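Local coordinates for PUA domain-containing protein (Archaeoglobus fulgidus DSM 4304, PDB 2Q07) that probably binds RNA as a member of the archaeosine synthase type 1 family in tRNA modification, this chain being its C-terminal part with a PUA domain, at residues Tyr224-Asn229 with Val263-Arg268; Leu215-Lys220 with Phe270-Ala275; Arg207-Tyr212 with Asn292-Phe297; Glu19-Cys24 with Arg73-Leu78. All blocks are in the same frame, centred on the assembly; numbering follows the deposited sequence.

Contact 1: Tyr224-Asn229 with Val263-Arg268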
# COMPACT_ATOMS: atom_id res chain seq x y z
N TYR A 224 7.54 -17.45 9.13
CA TYR A 224 6.36 -17.15 9.92
C TYR A 224 5.10 -17.54 9.17
O TYR A 224 4.21 -18.18 9.73
CB TYR A 224 6.31 -15.66 10.26
CG TYR A 224 5.07 -15.28 11.05
CD1 TYR A 224 4.97 -15.58 12.41
CD2 TYR A 224 4.00 -14.64 10.42
CE1 TYR A 224 3.83 -15.25 13.13
CE2 TYR A 224 2.85 -14.31 11.14
CZ TYR A 224 2.77 -14.62 12.49
OH TYR A 224 1.65 -14.28 13.21
N LEU A 225 5.01 -17.17 7.89
CA LEU A 225 3.85 -17.50 7.06
C LEU A 225 3.67 -19.02 6.93
O LEU A 225 2.54 -19.53 6.93
CB LEU A 225 3.98 -16.88 5.66
CG LEU A 225 4.03 -15.34 5.52
CD1 LEU A 225 4.38 -14.95 4.09
CD2 LEU A 225 2.69 -14.76 5.92
N LEU A 226 4.78 -19.73 6.82
CA LEU A 226 4.75 -21.19 6.70
C LEU A 226 4.17 -21.77 7.99
O LEU A 226 3.34 -22.68 7.94
CB LEU A 226 6.17 -21.72 6.48
CG LEU A 226 6.33 -23.22 6.21
CD1 LEU A 226 5.49 -23.61 5.00
CD2 LEU A 226 7.79 -23.56 5.96
N GLU A 227 4.60 -21.23 9.13
CA GLU A 227 4.11 -21.67 10.43
C GLU A 227 2.60 -21.53 10.53
O GLU A 227 1.90 -22.49 10.87
CB GLU A 227 4.73 -20.82 11.55
CG GLU A 227 6.08 -21.27 12.05
CD GLU A 227 6.67 -20.26 13.02
OE1 GLU A 227 5.96 -19.87 13.99
OE2 GLU A 227 7.83 -19.85 12.82
N LYS A 228 2.11 -20.33 10.26
CA LYS A 228 0.69 -20.05 10.34
C LYS A 228 -0.06 -20.64 9.15
O LYS A 228 -1.25 -20.39 8.97
CB LYS A 228 0.47 -18.53 10.42
CG LYS A 228 1.24 -17.88 11.55
CD LYS A 228 0.94 -18.55 12.88
CE LYS A 228 1.73 -17.93 14.03
NZ LYS A 228 1.55 -18.69 15.30
N ASN A 229 0.65 -21.43 8.36
CA ASN A 229 0.10 -22.08 7.19
C ASN A 229 -0.78 -21.19 6.31
O ASN A 229 -1.89 -21.57 5.94
CB ASN A 229 -0.71 -23.31 7.61
CG ASN A 229 -0.35 -24.54 6.81
OD1 ASN A 229 -0.48 -24.56 5.59
ND2 ASN A 229 0.11 -25.59 7.50
N VAL A 263 4.70 -18.97 -0.18
CA VAL A 263 5.80 -19.68 0.44
C VAL A 263 5.58 -21.16 0.20
O VAL A 263 4.64 -21.75 0.74
CB VAL A 263 5.84 -19.41 1.96
CG1 VAL A 263 6.89 -20.29 2.62
CG2 VAL A 263 6.12 -17.94 2.22
N PHE A 264 6.42 -21.76 -0.65
CA PHE A 264 6.33 -23.18 -0.96
C PHE A 264 7.22 -23.97 -0.01
O PHE A 264 8.12 -23.40 0.62
CB PHE A 264 6.74 -23.42 -2.42
CG PHE A 264 8.16 -23.02 -2.74
CD1 PHE A 264 9.23 -23.87 -2.46
CD2 PHE A 264 8.42 -21.78 -3.33
CE1 PHE A 264 10.54 -23.50 -2.77
CE2 PHE A 264 9.72 -21.40 -3.64
CZ PHE A 264 10.79 -22.26 -3.36
N HIS A 265 6.98 -25.28 0.11
CA HIS A 265 7.77 -26.10 1.01
C HIS A 265 7.57 -27.62 0.84
O HIS A 265 6.56 -28.07 0.33
CB HIS A 265 7.42 -25.75 2.47
CG HIS A 265 6.02 -26.14 2.85
ND1 HIS A 265 4.92 -25.39 2.50
CD2 HIS A 265 5.54 -27.23 3.50
CE1 HIS A 265 3.82 -26.00 2.91
NE2 HIS A 265 4.17 -27.12 3.52
N ASN A 266 8.58 -28.38 1.27
CA ASN A 266 8.53 -29.85 1.29
C ASN A 266 9.33 -30.30 2.51
O ASN A 266 9.60 -29.50 3.40
CB ASN A 266 9.06 -30.49 -0.01
CG ASN A 266 10.45 -30.03 -0.38
OD1 ASN A 266 11.32 -29.83 0.47
ND2 ASN A 266 10.67 -29.89 -1.67
N SER A 267 9.71 -31.57 2.56
CA SER A 267 10.44 -32.08 3.72
C SER A 267 11.88 -31.60 3.88
O SER A 267 12.49 -31.81 4.94
CB SER A 267 10.44 -33.61 3.70
OG SER A 267 11.26 -34.10 2.65
N ARG A 268 12.45 -30.96 2.86
CA ARG A 268 13.83 -30.50 2.97
C ARG A 268 14.03 -29.00 2.82
O ARG A 268 15.05 -28.46 3.25
CB ARG A 268 14.71 -31.22 1.93
CG ARG A 268 14.44 -30.78 0.50
CD ARG A 268 15.61 -31.09 -0.42
NE ARG A 268 15.86 -32.52 -0.58
CZ ARG A 268 16.81 -33.03 -1.36
NH1 ARG A 268 17.59 -32.22 -2.06
NH2 ARG A 268 16.97 -34.35 -1.45
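Leu-226 lays a methyl over one face of the His-265 imidazole, a CH-pi contact between the last turn of helix 219-227 and the end of strand 261-265. Its CD1 is 3.4 Å from the centroid of the His-265 ring and 26° off the ring normal, displaced toward the rim where ND1 and CG lie. The methyl arrives there because Leu-226 holds CG anti to the backbone N (chi1 -175°), which carries the end of the side chain nearer the strand than its CB would suggest. The second methyl, CD2, is 4.1 Å from His-265 CB. With a serine in place of His-265, CD1 of Leu-226 would probably lose the ring face it rests on.

The remaining contacts are aliphatic and involve Val-263. Its two methyls are divided between consecutive leucines: CG2 lies 3.9 Å from Leu-225 CD1, and CG1 is 4.2 Å from Leu-226 CB. Phe-264, between the two contacting strand residues, points away and packs on Val-293 and Lys-296.

Backbone bonds end the helix at the same place. Asn-229, with positive phi, is the C-prime residue of a Schellman motif in which Ile-230 N reaches Leu-225 O and Asn-229 N bonds to Leu-226 O at 3.0 Å. The chain then enters strand 232-235, a sheet neighbour of strand 261-265.

Helix and PUA sheet are thus joined here by dispersion, with the imidazole offering its pi face to a methyl rather than an N-H or lone pair.

Contact 2: Leu215-Lys220 with Phe270-Ala275; sequences LDIYEK and FGVGLA
Ile-217 and Val-272 form the centre of this contact, where strand 214-217 of the pre-PUA region runs out into helix 219-227 against strand 270-275 of the PUA sheet. The touching parts run in nearly opposite senses, 162° apart, but their closest CA atoms, Glu-219 and Gly-271, are 7.9 Å apart, too far for a shared sheet.

The CB of Val-272 points toward the pre-PUA segment and splits there into two methyls. CG1, anti to the backbone N (chi1 176°), is 4.1 Å from Ile-217 CG1 and also comes within 4.2 Å of Asp-216 OD1. CG2 lies 3.7 Å from the carbonyl oxygen Ile-217 O and, like CG1, 4.1 Å from Ile-217 CG1. Phe-297 and Arg-295 of the adjoining strand also touch Val-272, while Ile-217 packs further on Val-261 and on Phe-181 of helix 168-181.

Farther along, Glu-219 brings its aliphatic part to Phe-270: CG is 3.8 Å from Phe-270 CZ, and the two side chains cross at about a right angle. The carboxylate plane of Glu-219 stands 66° from the ring plane.

Glu-219 thus meets the strand through its aliphatic CG and Asp-216 only through a carboxylate oxygen beside a methyl; neither pairs its charge with the 270-275 segment. Asp-216 directs OD2 to a salt bridge with Arg-295, and the domain junction combines an apolar centre with an ionic link beside it.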
# COMPACT_ATOMS: atom_id res chain seq x y z
N LEU A 215 6.01 -5.97 -2.00
CA LEU A 215 7.10 -6.33 -1.10
C LEU A 215 7.65 -7.71 -1.41
O LEU A 215 6.89 -8.64 -1.67
CB LEU A 215 6.62 -6.35 0.35
CG LEU A 215 6.53 -5.07 1.17
CD1 LEU A 215 6.07 -5.43 2.58
CD2 LEU A 215 7.87 -4.38 1.22
N ASP A 216 8.97 -7.82 -1.38
CA ASP A 216 9.61 -9.11 -1.57
C ASP A 216 9.93 -9.46 -0.11
O ASP A 216 10.30 -8.58 0.66
CB ASP A 216 10.91 -8.98 -2.37
CG ASP A 216 11.43 -10.33 -2.85
OD1 ASP A 216 10.93 -11.36 -2.36
OD2 ASP A 216 12.32 -10.36 -3.72
N ILE A 217 9.79 -10.73 0.27
CA ILE A 217 10.07 -11.15 1.65
C ILE A 217 11.18 -12.18 1.71
O ILE A 217 11.43 -12.89 0.74
CB ILE A 217 8.83 -11.77 2.32
CG1 ILE A 217 8.35 -12.97 1.51
CG2 ILE A 217 7.73 -10.71 2.47
CD1 ILE A 217 7.24 -13.77 2.17
N TYR A 218 11.84 -12.27 2.87
CA TYR A 218 12.93 -13.22 3.04
C TYR A 218 12.66 -14.32 4.06
O TYR A 218 11.51 -14.59 4.37
CB TYR A 218 14.22 -12.45 3.31
CG TYR A 218 14.51 -11.51 2.14
CD1 TYR A 218 14.00 -10.21 2.13
CD2 TYR A 218 15.16 -11.97 1.00
CE1 TYR A 218 14.15 -9.38 1.02
CE2 TYR A 218 15.31 -11.15 -0.13
CZ TYR A 218 14.80 -9.86 -0.11
OH TYR A 218 14.92 -9.06 -1.21
N GLU A 219 13.71 -14.96 4.57
CA GLU A 219 13.55 -16.10 5.48
C GLU A 219 12.63 -16.06 6.70
O GLU A 219 11.74 -16.89 6.83
CB GLU A 219 14.92 -16.62 5.93
CG GLU A 219 14.88 -18.11 6.30
CD GLU A 219 16.16 -18.61 6.97
OE1 GLU A 219 17.26 -18.13 6.62
OE2 GLU A 219 16.05 -19.50 7.83
N LYS A 220 12.86 -15.11 7.60
CA LYS A 220 12.07 -15.01 8.82
C LYS A 220 10.58 -14.85 8.58
O LYS A 220 9.77 -15.51 9.24
CB LYS A 220 12.57 -13.84 9.68
CG LYS A 220 14.01 -13.44 9.40
CD LYS A 220 14.11 -12.86 7.99
CE LYS A 220 15.53 -12.62 7.55
NZ LYS A 220 15.52 -12.32 6.10
N PHE A 270 12.01 -24.81 2.02
CA PHE A 270 10.87 -23.93 1.88
C PHE A 270 11.43 -22.71 1.16
O PHE A 270 12.64 -22.45 1.23
CB PHE A 270 10.23 -23.59 3.23
CG PHE A 270 11.04 -22.69 4.11
CD1 PHE A 270 10.72 -21.34 4.24
CD2 PHE A 270 12.07 -23.21 4.89
CE1 PHE A 270 11.40 -20.52 5.12
CE2 PHE A 270 12.77 -22.41 5.78
CZ PHE A 270 12.44 -21.06 5.90
N GLY A 271 10.59 -22.02 0.41
CA GLY A 271 11.06 -20.86 -0.32
C GLY A 271 10.01 -19.80 -0.60
O GLY A 271 8.88 -19.87 -0.12
N VAL A 272 10.41 -18.81 -1.38
CA VAL A 272 9.56 -17.69 -1.75
C VAL A 272 9.42 -17.66 -3.26
O VAL A 272 10.37 -17.94 -3.98
CB VAL A 272 10.19 -16.36 -1.28
CG1 VAL A 272 9.35 -15.19 -1.75
CG2 VAL A 272 10.31 -16.34 0.24
N GLY A 273 8.22 -17.33 -3.74
CA GLY A 273 7.99 -17.25 -5.17
C GLY A 273 6.75 -16.43 -5.52
O GLY A 273 6.04 -15.95 -4.63
N LEU A 274 6.50 -16.27 -6.81
CA LEU A 274 5.33 -15.54 -7.29
C LEU A 274 4.36 -16.52 -7.91
O LEU A 274 4.67 -17.16 -8.92
CB LEU A 274 5.72 -14.51 -8.35
CG LEU A 274 5.96 -13.06 -7.93
CD1 LEU A 274 6.20 -12.24 -9.18
CD2 LEU A 274 4.75 -12.51 -7.17
N ALA A 275 3.18 -16.65 -7.31
CA ALA A 275 2.17 -17.56 -7.83
C ALA A 275 1.79 -17.15 -9.25
O ALA A 275 1.70 -15.97 -9.56
CB ALA A 275 0.95 -17.55 -6.93

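Contact 3: Arg207-Tyr212 with Asn292-Phe297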
# COMPACT_ATOMS: atom_id res chain seq x y z
N ARG A 207 11.74 -6.01 1.32
CA ARG A 207 12.18 -4.85 0.56
C ARG A 207 11.18 -4.57 -0.56
O ARG A 207 10.49 -5.47 -1.05
CB ARG A 207 13.58 -5.06 -0.04
CG ARG A 207 13.61 -5.85 -1.32
CD ARG A 207 14.97 -5.76 -2.00
NE ARG A 207 14.98 -6.52 -3.24
CZ ARG A 207 14.17 -6.29 -4.27
NH1 ARG A 207 13.29 -5.31 -4.21
NH2 ARG A 207 14.23 -7.05 -5.36
N VAL A 208 11.09 -3.31 -0.95
CA VAL A 208 10.19 -2.90 -2.00
C VAL A 208 10.79 -3.31 -3.35
O VAL A 208 11.96 -3.05 -3.61
CB VAL A 208 9.97 -1.36 -1.98
CG1 VAL A 208 9.02 -0.95 -3.08
CG2 VAL A 208 9.43 -0.94 -0.61
N ASP A 209 9.99 -3.98 -4.17
CA ASP A 209 10.41 -4.40 -5.50
C ASP A 209 9.73 -3.40 -6.44
O ASP A 209 8.53 -3.53 -6.71
CB ASP A 209 9.91 -5.82 -5.79
CG ASP A 209 10.34 -6.33 -7.16
OD1 ASP A 209 10.37 -5.55 -8.14
OD2 ASP A 209 10.62 -7.54 -7.26
N ARG A 210 10.48 -2.42 -6.92
CA ARG A 210 9.92 -1.40 -7.81
C ARG A 210 9.43 -1.95 -9.14
O ARG A 210 8.68 -1.29 -9.84
CB ARG A 210 10.95 -0.28 -8.06
CG ARG A 210 12.32 -0.75 -8.52
CD ARG A 210 13.19 0.42 -8.98
NE ARG A 210 14.59 0.04 -9.15
CZ ARG A 210 15.50 0.78 -9.77
NH1 ARG A 210 15.17 1.96 -10.29
NH2 ARG A 210 16.75 0.35 -9.87
N ILE A 211 9.85 -3.17 -9.49
CA ILE A 211 9.42 -3.78 -10.75
C ILE A 211 7.99 -4.30 -10.64
O ILE A 211 7.14 -3.96 -11.45
CB ILE A 211 10.34 -4.95 -11.15
CG1 ILE A 211 11.77 -4.46 -11.35
CG2 ILE A 211 9.84 -5.58 -12.45
CD1 ILE A 211 12.74 -5.56 -11.75
N TYR A 212 7.74 -5.13 -9.63
CA TYR A 212 6.42 -5.71 -9.44
C TYR A 212 5.49 -4.88 -8.54
O TYR A 212 4.34 -5.26 -8.33
CB TYR A 212 6.54 -7.13 -8.88
CG TYR A 212 7.16 -8.09 -9.86
CD1 TYR A 212 8.54 -8.10 -10.09
CD2 TYR A 212 6.37 -8.98 -10.59
CE1 TYR A 212 9.11 -8.95 -11.03
CE2 TYR A 212 6.92 -9.83 -11.53
CZ TYR A 212 8.29 -9.81 -11.75
OH TYR A 212 8.85 -10.64 -12.70
N ASN A 292 6.75 -19.02 -9.93
CA ASN A 292 8.04 -18.55 -10.41
C ASN A 292 8.86 -18.39 -9.13
O ASN A 292 8.58 -17.52 -8.30
CB ASN A 292 7.89 -17.22 -11.15
CG ASN A 292 7.11 -17.36 -12.46
OD1 ASN A 292 7.59 -17.96 -13.42
ND2 ASN A 292 5.89 -16.82 -12.49
N VAL A 293 9.85 -19.26 -8.95
CA VAL A 293 10.68 -19.25 -7.75
C VAL A 293 11.65 -18.08 -7.64
O VAL A 293 12.39 -17.78 -8.58
CB VAL A 293 11.50 -20.57 -7.65
CG1 VAL A 293 12.33 -20.59 -6.38
CG2 VAL A 293 10.56 -21.75 -7.70
N LYS A 294 11.64 -17.42 -6.49
CA LYS A 294 12.55 -16.30 -6.25
C LYS A 294 13.74 -16.79 -5.44
O LYS A 294 14.88 -16.41 -5.70
CB LYS A 294 11.85 -15.16 -5.50
CG LYS A 294 10.94 -14.30 -6.38
CD LYS A 294 10.69 -12.92 -5.75
CE LYS A 294 10.11 -11.94 -6.78
NZ LYS A 294 10.05 -10.52 -6.30
N ARG A 295 13.49 -17.65 -4.46
CA ARG A 295 14.57 -18.15 -3.63
C ARG A 295 14.11 -19.29 -2.74
O ARG A 295 12.91 -19.55 -2.60
CB ARG A 295 15.13 -17.00 -2.77
CG ARG A 295 14.19 -16.54 -1.65
CD ARG A 295 14.63 -15.22 -1.00
NE ARG A 295 14.14 -14.05 -1.74
CZ ARG A 295 14.73 -13.54 -2.81
NH1 ARG A 295 15.85 -14.08 -3.29
NH2 ARG A 295 14.19 -12.49 -3.43
N LYS A 296 15.06 -19.99 -2.13
CA LYS A 296 14.75 -21.09 -1.25
C LYS A 296 15.75 -21.20 -0.11
O LYS A 296 16.88 -20.71 -0.21
CB LYS A 296 14.70 -22.40 -2.04
CG LYS A 296 15.91 -22.65 -2.92
CD LYS A 296 15.78 -23.99 -3.63
CE LYS A 296 17.04 -24.33 -4.42
NZ LYS A 296 16.98 -25.74 -4.91
N PHE A 297 15.32 -21.83 0.97
CA PHE A 297 16.18 -21.99 2.14
C PHE A 297 16.30 -23.47 2.53
O PHE A 297 15.33 -24.22 2.49
CB PHE A 297 15.61 -21.17 3.30
CG PHE A 297 15.00 -19.85 2.88
CD1 PHE A 297 13.62 -19.72 2.75
CD2 PHE A 297 15.81 -18.77 2.56
CE1 PHE A 297 13.05 -18.52 2.31
CE2 PHE A 297 15.25 -17.56 2.12
CZ PHE A 297 13.86 -17.44 1.99
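Asp-209 and Lys-294 are brought together by two torsions: the aspartate holds CG anti to its own backbone N (chi1 -179°), and the lysine holds CG anti to its carbonyl carbon (chi1 -78°) with the chain extended beyond it. That reach is needed, since their CA atoms, the nearest between the segments, are 12.1 Å apart. The result is a salt bridge between Asp-209 OD2 and Lys-294 NZ at 3.2 Å, with a weak hydrogen bond along it.

The other carboxylate oxygen is occupied within its own segment. Asp-209 OD1 accepts from Ile-211 N at 2.8 Å, nearly along the C-O direction, and from Tyr-212 N at 3.1 Å, from above the carboxylate plane. These bonds make an Asx turn and Asx motif where strand 203-209 ends, and they fix the rotation of the carboxylate that presents OD2 to the lysine. OD1 also lies at the edge of the Tyr-212 ring, in its plane.

On the PUA side, Lys-294 and Arg-295 both face Val-272 in a classic beta bulge, which turns two consecutive basic side chains toward the pre-PUA region. Lys-294 has, besides Asp-209, a long, weak ion pair with Asp-216.

Two acids of one strand hairpin thus face the bulged bases of the PUA sheet, an ionic seam in which the lysine probably tempers the buried charge of Asp-209 without any apolar contact between the segments.

Contact 4: Glu19-Cys24 with Arg73-Leu78; sequences ERALEC and REFELL
Ala-21 of helix 16-24 faces Phe-75, which ends the 3-10 segment 73-75 and begins a type I beta turn to Leu-78, with their CA atoms 7.3 Å apart. Both segments belong to the UDG-like DUF5591 domain, and the contact sets one face of its first modelled helix against the loop that follows strand 70-72.

The Ala-21 methyl sits over the centre of the Phe-75 ring in a CH-pi contact, 3.7 Å from CB to the ring centroid and 14° off the normal. Phe-75 puts CG anti to its carbonyl carbon (chi1 -55°), which sends the ring to the helix; its far corner, CZ, is 3.3 Å from Ala-21 O. Three residues on, the backbone C of Cys-24 lies at the ring edge, 4.2 Å from Phe-75 CZ, and its CB is 4.3 Å from Phe-75 CZ. His-175 of helix 168-181 meets the Phe-75 ring edge-to-face, while Phe-107 touches Ala-21. Were the ring of Phe-75 cut back to a methyl, as in alanine, Ala-21 would probably be left without the surface under its CB and His-175 without its edge-to-face partner.

The loop is braced from within by Arg-73, which grips Glu-76 side-on with two nitrogens and also pairs with Glu-62. Both donors converge on one atom: Glu-76 OE2 takes NE of Arg-73 at 3.0 Å from above the carboxylate plane, and NH2 of Arg-73 at 2.8 Å on the syn side.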
# COMPACT_ATOMS: atom_id res chain seq x y z
N GLU A 19 -10.84 -2.57 -2.18
CA GLU A 19 -11.38 -3.34 -1.07
C GLU A 19 -10.34 -3.83 -0.08
O GLU A 19 -10.56 -3.78 1.13
CB GLU A 19 -12.21 -4.51 -1.61
CG GLU A 19 -13.55 -4.05 -2.21
CD GLU A 19 -14.42 -5.20 -2.68
OE1 GLU A 19 -15.65 -4.99 -2.80
OE2 GLU A 19 -13.89 -6.30 -2.94
N ARG A 20 -9.20 -4.28 -0.59
CA ARG A 20 -8.15 -4.78 0.28
C ARG A 20 -7.46 -3.65 1.03
O ARG A 20 -7.13 -3.79 2.21
CB ARG A 20 -7.13 -5.58 -0.54
CG ARG A 20 -5.98 -6.15 0.26
CD ARG A 20 -6.47 -7.01 1.40
NE ARG A 20 -5.35 -7.63 2.10
CZ ARG A 20 -5.49 -8.48 3.12
NH1 ARG A 20 -6.70 -8.81 3.55
NH2 ARG A 20 -4.42 -9.00 3.69
N ALA A 21 -7.23 -2.54 0.34
CA ALA A 21 -6.58 -1.40 0.99
C ALA A 21 -7.49 -0.86 2.08
O ALA A 21 -7.03 -0.48 3.15
CB ALA A 21 -6.25 -0.31 -0.04
N LEU A 22 -8.79 -0.86 1.82
CA LEU A 22 -9.76 -0.36 2.78
C LEU A 22 -9.78 -1.19 4.06
O LEU A 22 -9.94 -0.64 5.14
CB LEU A 22 -11.16 -0.32 2.16
CG LEU A 22 -12.27 0.33 2.99
CD1 LEU A 22 -12.03 1.82 3.16
CD2 LEU A 22 -13.60 0.10 2.29
N GLU A 23 -9.63 -2.50 3.96
CA GLU A 23 -9.66 -3.29 5.18
C GLU A 23 -8.33 -3.28 5.93
O GLU A 23 -8.28 -3.58 7.12
CB GLU A 23 -10.13 -4.74 4.91
CG GLU A 23 -9.27 -5.58 4.00
CD GLU A 23 -9.82 -6.99 3.83
OE1 GLU A 23 -9.96 -7.72 4.84
OE2 GLU A 23 -10.13 -7.39 2.68
N CYS A 24 -7.25 -2.90 5.24
CA CYS A 24 -5.93 -2.85 5.86
C CYS A 24 -5.51 -1.45 6.31
O CYS A 24 -4.49 -1.28 6.98
CB CYS A 24 -4.88 -3.41 4.89
SG CYS A 24 -5.20 -5.11 4.33
N ARG A 73 -1.62 7.44 1.25
CA ARG A 73 -0.18 7.48 1.08
C ARG A 73 0.52 6.15 1.40
O ARG A 73 1.54 5.81 0.79
CB ARG A 73 0.41 8.59 1.94
CG ARG A 73 1.93 8.61 2.00
CD ARG A 73 2.47 9.96 1.59
NE ARG A 73 2.48 10.11 0.14
CZ ARG A 73 2.39 11.27 -0.50
NH1 ARG A 73 2.27 12.41 0.16
NH2 ARG A 73 2.43 11.28 -1.82
N GLU A 74 -0.04 5.39 2.33
CA GLU A 74 0.54 4.11 2.75
C GLU A 74 0.55 3.02 1.69
O GLU A 74 1.28 2.04 1.82
CB GLU A 74 -0.18 3.59 4.00
CG GLU A 74 -0.01 4.44 5.25
CD GLU A 74 -0.85 5.71 5.26
OE1 GLU A 74 -1.64 5.94 4.31
OE2 GLU A 74 -0.74 6.47 6.23
N PHE A 75 -0.27 3.18 0.66
CA PHE A 75 -0.34 2.18 -0.39
C PHE A 75 0.23 2.70 -1.71
O PHE A 75 0.12 2.03 -2.73
CB PHE A 75 -1.80 1.74 -0.62
CG PHE A 75 -2.50 1.24 0.62
CD1 PHE A 75 -3.50 1.99 1.22
CD2 PHE A 75 -2.16 0.00 1.18
CE1 PHE A 75 -4.17 1.52 2.35
CE2 PHE A 75 -2.82 -0.48 2.31
CZ PHE A 75 -3.83 0.28 2.90
N GLU A 76 0.85 3.87 -1.69
CA GLU A 76 1.35 4.45 -2.94
C GLU A 76 2.50 3.70 -3.63
O GLU A 76 2.93 4.09 -4.70
CB GLU A 76 1.72 5.92 -2.73
CG GLU A 76 3.16 6.20 -2.38
CD GLU A 76 3.52 7.68 -2.50
OE1 GLU A 76 4.72 7.98 -2.63
OE2 GLU A 76 2.60 8.54 -2.47
N LEU A 77 2.97 2.61 -3.03
CA LEU A 77 4.06 1.83 -3.62
C LEU A 77 3.58 0.50 -4.21
O LEU A 77 4.33 -0.20 -4.89
CB LEU A 77 5.15 1.57 -2.57
CG LEU A 77 6.41 2.45 -2.67
CD1 LEU A 77 6.06 3.86 -3.15
CD2 LEU A 77 7.10 2.50 -1.31
N LEU A 78 2.31 0.17 -3.97
CA LEU A 78 1.73 -1.06 -4.47
C LEU A 78 1.27 -0.91 -5.92
O LEU A 78 1.13 0.21 -6.42
CB LEU A 78 0.54 -1.47 -3.60
CG LEU A 78 0.88 -1.87 -2.15
CD1 LEU A 78 -0.38 -1.93 -1.31
CD2 LEU A 78 1.59 -3.21 -2.15

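In the fold
Contact 4 closes first along the chain, within the UDG-like domain, its centre about 4 Å from the chain's centre. The other three follow as nested loops, contact 1 inside contact 2 inside contact 3, and all join the pre-PUA region to the PUA domain. Contacts 2 and 3 have centres about 6 Å apart and share both sheets, through strands 203-209 and 214-217 and through 270-275 and 289-297. Contact 1, about 10 Å from contact 2 centre to centre, uses the same helix 219-227. Contact 4 lies about 20 Å from contacts 2 and 3, centre to centre; Leu-77 touches Val-208, linking it to the pre-PUA sheet. The PUA domain is thus docked through one continuous interface.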